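Local atomic coordinates of carbonic anhydrase (Sordaria macrospora, PDB entry 4O1K), a protein that catalyses the reversible hydration of carbon dioxide to bicarbonate as a tetrameric, zinc-dependent beta-carbonic anhydrase. Residues A81-I95 / N165-A177. Sequence-based numbering, arbitrary orientation.
Sequences ANLVCNTDLNVMSVI and NVYEQCRNVVKTA
Gln169 reaches out from helix 154-174 and takes the backbone of Val84 on its amide oxygen: Val84 N donates to OE1 at 2.7 Å, nearly straight at 168°, though it lies 33° off the carbonyl plane. With Gln169 CG beside its own backbone N, this carbon sits 3.4 Å from Asn82 O, a buried oxygen for which the model offers no partner, and a bend at chi2 turns the amide to Val84 N. Gln169 NE2 gives a hydrogen bond to Asn165 OD1 from above its carbonyl plane, with Leu83 CD2 against both groups. One turn on, Asn172 ND2 donates to Val84 O (2.9 Å) and more weakly to Gln169 OE1, so that both backbone polar groups of Val84 are satisfied by side chains of one helix face; Asn172 OD1 in turn accepts from Lys175 NZ, which also forms a salt bridge with Asp139 of a second subunit. In this beta-carbonic anhydrase fold, the contact ties the loop between strand 74-79 and helix 89-100 to a helix packed on the central sheet, and the side chain of Asn82 lies about 5 Å from the zinc ion. A leucine in place of Gln169 would probably leave Val84 N without an acceptor and Asn165 OD1 without this donor. At the other end of the contact, Asn165 ND2 gives a weak bond to Ala81 O, and a water accepts from it and from Asn82 ND2, bridging the two amides. Farther down, Val173 CG2 lies 3.9 Å from Val84 CG2 and 4.1 Å from Ile95 CD1, while Thr176 OG1 donates back to Val173 O and Thr176 CG2 rests against Met92 SD.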
loop_
_atom_site.group_PDB
_atom_site.type_symbol
_atom_site.label_atom_id
_atom_site.label_comp_id
_atom_site.label_asym_id
_atom_site.label_seq_id
_atom_site.Cartn_x
_atom_site.Cartn_y
_atom_site.Cartn_z
ATOM N N ALA A 81 4.488 -11.539 -10.704
ATOM C CA ALA A 81 5.942 -11.688 -10.667
ATOM C C ALA A 81 6.527 -11.974 -9.297
ATOM O O ALA A 81 7.707 -11.749 -9.061
ATOM C CB ALA A 81 6.666 -10.509 -11.391
ATOM N N ASN A 82 5.703 -12.525 -8.406
ATOM C CA ASN A 82 6.186 -13.047 -7.130
ATOM C C ASN A 82 7.054 -12.050 -6.369
ATOM O O ASN A 82 8.172 -12.389 -5.936
ATOM C CB ASN A 82 6.880 -14.430 -7.286
ATOM C CG ASN A 82 7.919 -14.482 -8.423
ATOM O OD1 ASN A 82 7.600 -14.848 -9.563
ATOM N ND2 ASN A 82 9.169 -14.134 -8.108
ATOM N N LEU A 83 6.543 -10.820 -6.246
ATOM C CA LEU A 83 7.269 -9.737 -5.586
ATOM C C LEU A 83 7.063 -9.669 -4.075
ATOM O O LEU A 83 5.965 -9.942 -3.554
ATOM C CB LEU A 83 6.854 -8.381 -6.183
ATOM C CG LEU A 83 7.094 -8.197 -7.665
ATOM C CD1 LEU A 83 6.617 -6.806 -8.135
ATOM C CD2 LEU A 83 8.570 -8.321 -7.952
ATOM N N VAL A 84 8.126 -9.267 -3.363
ATOM C CA VAL A 84 8.024 -8.997 -1.930
ATOM C C VAL A 84 8.419 -7.526 -1.752
ATOM O O VAL A 84 9.618 -7.207 -1.685
ATOM C CB VAL A 84 8.966 -9.931 -1.134
ATOM C CG1 VAL A 84 8.916 -9.608 0.325
ATOM C CG2 VAL A 84 8.530 -11.406 -1.319
ATOM N N CYS A 85 7.411 -6.648 -1.737
ATOM C CA CYS A 85 7.639 -5.179 -1.726
ATOM C C CYS A 85 7.497 -4.659 -0.302
ATOM O O CYS A 85 6.526 -4.990 0.387
ATOM C CB CYS A 85 6.600 -4.475 -2.584
ATOM S SG CYS A 85 6.587 -4.974 -4.347
ATOM N N ASN A 86 8.425 -3.823 0.155
ATOM C CA ASN A 86 8.345 -3.438 1.558
ATOM C C ASN A 86 7.156 -2.554 1.942
ATOM O O ASN A 86 6.769 -2.515 3.100
ATOM C CB ASN A 86 9.677 -2.906 2.083
ATOM C CG ASN A 86 10.354 -1.988 1.115
ATOM O OD1 ASN A 86 10.970 -2.421 0.148
ATOM N ND2 ASN A 86 10.267 -0.710 1.382
ATOM N N THR A 87 6.519 -1.871 1.006
ATOM C CA THR A 87 5.338 -1.129 1.413
ATOM C C THR A 87 4.022 -1.791 0.995
ATOM O O THR A 87 2.943 -1.167 1.010
ATOM C CB THR A 87 5.414 0.371 1.004
ATOM O OG1 THR A 87 5.239 0.508 -0.409
ATOM C CG2 THR A 87 6.765 0.962 1.419
ATOM N N ASP A 88 4.125 -3.072 0.633
ATOM C CA ASP A 88 2.958 -3.873 0.292
ATOM C C ASP A 88 2.494 -4.625 1.525
ATOM O O ASP A 88 3.085 -5.643 1.876
ATOM C CB ASP A 88 3.335 -4.900 -0.766
ATOM C CG ASP A 88 2.175 -5.839 -1.095
ATOM O OD1 ASP A 88 1.017 -5.438 -0.901
ATOM O OD2 ASP A 88 2.417 -6.969 -1.556
ATOM N N LEU A 89 1.458 -4.121 2.180
ATOM C CA LEU A 89 0.925 -4.734 3.418
ATOM C C LEU A 89 0.375 -6.120 3.176
ATOM O O LEU A 89 0.335 -6.948 4.079
ATOM C CB LEU A 89 -0.215 -3.889 3.951
ATOM C CG LEU A 89 -0.698 -4.282 5.341
ATOM C CD1 LEU A 89 0.504 -4.196 6.294
ATOM C CD2 LEU A 89 -1.876 -3.390 5.802
ATOM N N ASN A 90 -0.081 -6.362 1.957
ATOM C CA ASN A 90 -0.637 -7.661 1.600
ATOM C C ASN A 90 0.434 -8.742 1.924
ATOM O O ASN A 90 0.265 -9.579 2.868
ATOM C CB ASN A 90 -1.027 -7.580 0.121
ATOM C CG ASN A 90 -1.795 -8.779 -0.351
ATOM O OD1 ASN A 90 -1.617 -9.881 0.177
ATOM N ND2 ASN A 90 -2.651 -8.582 -1.354
ATOM N N VAL A 91 1.560 -8.676 1.213
ATOM C CA VAL A 91 2.627 -9.669 1.399
ATOM C C VAL A 91 3.331 -9.541 2.741
ATOM O O VAL A 91 3.707 -10.559 3.351
ATOM C CB VAL A 91 3.667 -9.670 0.228
ATOM C CG1 VAL A 91 4.665 -8.531 0.367
ATOM C CG2 VAL A 91 4.452 -10.967 0.186
ATOM N N MET A 92 3.530 -8.309 3.207
ATOM C CA MET A 92 4.235 -8.146 4.478
ATOM C C MET A 92 3.455 -8.776 5.620
ATOM O O MET A 92 4.013 -9.459 6.499
ATOM C CB MET A 92 4.499 -6.677 4.767
ATOM C CG MET A 92 5.526 -6.077 3.854
ATOM S SD MET A 92 7.138 -6.813 4.262
ATOM C CE MET A 92 7.399 -7.741 2.777
ATOM N N SER A 93 2.147 -8.596 5.583
ATOM C CA SER A 93 1.315 -9.148 6.634
ATOM C C SER A 93 1.251 -10.662 6.473
ATOM O O SER A 93 1.224 -11.408 7.474
ATOM C CB SER A 93 -0.078 -8.500 6.636
ATOM O OG SER A 93 -0.759 -8.807 5.449
ATOM N N VAL A 94 1.272 -11.157 5.239
ATOM C CA VAL A 94 1.342 -12.615 5.166
ATOM C C VAL A 94 2.686 -13.263 5.638
ATOM O O VAL A 94 2.681 -14.356 6.234
ATOM C CB VAL A 94 0.851 -13.147 3.844
ATOM C CG1 VAL A 94 1.865 -12.982 2.781
ATOM C CG2 VAL A 94 0.582 -14.576 4.004
ATOM N N ILE A 95 3.815 -12.595 5.413
ATOM C CA ILE A 95 5.104 -13.083 5.923
ATOM C C ILE A 95 5.074 -13.045 7.447
ATOM O O ILE A 95 5.439 -14.026 8.147
ATOM C CB ILE A 95 6.256 -12.210 5.385
ATOM C CG1 ILE A 95 6.355 -12.400 3.874
ATOM C CG2 ILE A 95 7.597 -12.564 6.066
ATOM C CD1 ILE A 95 7.403 -11.513 3.187
ATOM N N ASN A 165 15.389 -11.772 -10.037
ATOM C CA ASN A 165 14.203 -11.296 -9.332
ATOM C C ASN A 165 13.920 -12.233 -8.183
ATOM O O ASN A 165 13.685 -11.790 -7.076
ATOM C CB ASN A 165 12.976 -11.260 -10.245
ATOM C CG ASN A 165 11.760 -10.623 -9.573
ATOM O OD1 ASN A 165 11.860 -9.553 -8.931
ATOM N ND2 ASN A 165 10.604 -11.276 -9.713
ATOM N N VAL A 166 13.917 -13.538 -8.440
ATOM C CA VAL A 166 13.739 -14.458 -7.302
ATOM C C VAL A 166 14.759 -14.163 -6.183
ATOM O O VAL A 166 14.379 -14.028 -5.013
ATOM C CB VAL A 166 13.871 -15.900 -7.719
ATOM C CG1 VAL A 166 13.883 -16.810 -6.450
ATOM C CG2 VAL A 166 12.663 -16.275 -8.576
ATOM N N TYR A 167 16.040 -14.049 -6.546
ATOM C CA TYR A 167 17.093 -13.751 -5.541
ATOM C C TYR A 167 16.805 -12.454 -4.744
ATOM O O TYR A 167 16.873 -12.440 -3.508
ATOM C CB TYR A 167 18.466 -13.694 -6.243
ATOM C CG TYR A 167 19.579 -13.071 -5.428
ATOM C CD1 TYR A 167 20.316 -13.822 -4.516
ATOM C CD2 TYR A 167 19.899 -11.741 -5.588
ATOM C CE1 TYR A 167 21.346 -13.234 -3.783
ATOM C CE2 TYR A 167 20.905 -11.150 -4.872
ATOM C CZ TYR A 167 21.626 -11.899 -3.974
ATOM O OH TYR A 167 22.632 -11.276 -3.271
ATOM N N GLU A 168 16.473 -11.371 -5.450
ATOM C CA GLU A 168 16.179 -10.087 -4.799
ATOM C C GLU A 168 14.946 -10.149 -3.904
ATOM O O GLU A 168 14.944 -9.531 -2.822
ATOM C CB GLU A 168 16.046 -8.937 -5.806
ATOM C CG GLU A 168 17.355 -8.518 -6.475
ATOM C CD GLU A 168 18.433 -8.049 -5.475
ATOM O OE1 GLU A 168 18.102 -7.665 -4.330
ATOM O OE2 GLU A 168 19.621 -8.048 -5.847
ATOM N N GLN A 169 13.905 -10.881 -4.325
ATOM C CA GLN A 169 12.713 -11.003 -3.472
ATOM C C GLN A 169 13.016 -11.850 -2.240
ATOM O O GLN A 169 12.485 -11.602 -1.140
ATOM C CB GLN A 169 11.476 -11.526 -4.230
ATOM C CG GLN A 169 11.100 -10.724 -5.507
ATOM C CD GLN A 169 11.139 -9.215 -5.324
ATOM O OE1 GLN A 169 10.575 -8.688 -4.366
ATOM N NE2 GLN A 169 11.808 -8.510 -6.250
ATOM N N CYS A 170 13.894 -12.840 -2.401
ATOM C CA CYS A 170 14.401 -13.546 -1.217
ATOM C C CYS A 170 15.141 -12.594 -0.241
ATOM O O CYS A 170 14.936 -12.656 0.983
ATOM C CB CYS A 170 15.356 -14.643 -1.636
ATOM S SG CYS A 170 14.497 -16.047 -2.369
ATOM N N ARG A 171 16.036 -11.769 -0.782
ATOM C CA ARG A 171 16.685 -10.753 0.048
ATOM C C ARG A 171 15.632 -9.924 0.782
ATOM O O ARG A 171 15.779 -9.663 1.976
ATOM C CB ARG A 171 17.595 -9.837 -0.788
ATOM C CG ARG A 171 18.862 -10.521 -1.328
ATOM C CD ARG A 171 19.822 -9.473 -1.928
ATOM N NE ARG A 171 20.266 -8.501 -0.924
ATOM C CZ ARG A 171 19.869 -7.229 -0.875
ATOM N NH1 ARG A 171 19.028 -6.749 -1.787
ATOM N NH2 ARG A 171 20.324 -6.421 0.078
ATOM N N ASN A 172 14.579 -9.483 0.084
ATOM C CA ASN A 172 13.521 -8.699 0.756
ATOM C C ASN A 172 12.782 -9.450 1.849
ATOM O O ASN A 172 12.324 -8.830 2.819
ATOM C CB ASN A 172 12.503 -8.160 -0.251
ATOM C CG ASN A 172 13.135 -7.216 -1.269
ATOM O OD1 ASN A 172 14.240 -6.723 -1.070
ATOM N ND2 ASN A 172 12.437 -6.990 -2.371
ATOM N N VAL A 173 12.638 -10.776 1.702
ATOM C CA VAL A 173 12.056 -11.560 2.807
ATOM C C VAL A 173 13.008 -11.532 4.004
ATOM O O VAL A 173 12.569 -11.347 5.158
ATOM C CB VAL A 173 11.797 -13.036 2.422
ATOM C CG1 VAL A 173 11.345 -13.825 3.659
ATOM C CG2 VAL A 173 10.721 -13.123 1.378
ATOM N N VAL A 174 14.305 -11.647 3.733
ATOM C CA VAL A 174 15.281 -11.653 4.853
ATOM C C VAL A 174 15.349 -10.360 5.676
ATOM O O VAL A 174 15.711 -10.365 6.881
ATOM C CB VAL A 174 16.670 -12.066 4.358
ATOM C CG1 VAL A 174 17.721 -12.039 5.473
ATOM C CG2 VAL A 174 16.602 -13.447 3.808
ATOM N N LYS A 175 15.007 -9.249 5.039
ATOM C CA LYS A 175 15.002 -7.953 5.729
ATOM C C LYS A 175 13.938 -7.859 6.797
ATOM O O LYS A 175 14.044 -7.020 7.713
ATOM C CB LYS A 175 14.771 -6.826 4.728
ATOM C CG LYS A 175 15.841 -6.705 3.637
ATOM C CD LYS A 175 15.413 -5.622 2.597
ATOM C CE LYS A 175 16.379 -5.615 1.403
ATOM N NZ LYS A 175 15.891 -4.638 0.364
ATOM N N THR A 176 12.899 -8.698 6.697
ATOM C CA THR A 176 11.790 -8.590 7.652
ATOM C C THR A 176 12.210 -8.910 9.065
ATOM O O THR A 176 13.010 -9.813 9.288
ATOM C CB THR A 176 10.545 -9.406 7.255
ATOM O OG1 THR A 176 10.816 -10.819 7.328
ATOM C CG2 THR A 176 10.131 -9.036 5.853
ATOM N N ALA A 177 11.676 -8.146 10.020
ATOM C CA ALA A 177 11.980 -8.340 11.434
ATOM C C ALA A 177 11.545 -9.722 11.902
ATOM O O ALA A 177 12.252 -10.370 12.684
ATOM C CB ALA A 177 11.314 -7.233 12.291
HETATM O O HOH W 1 10.919 -13.936 -10.876
#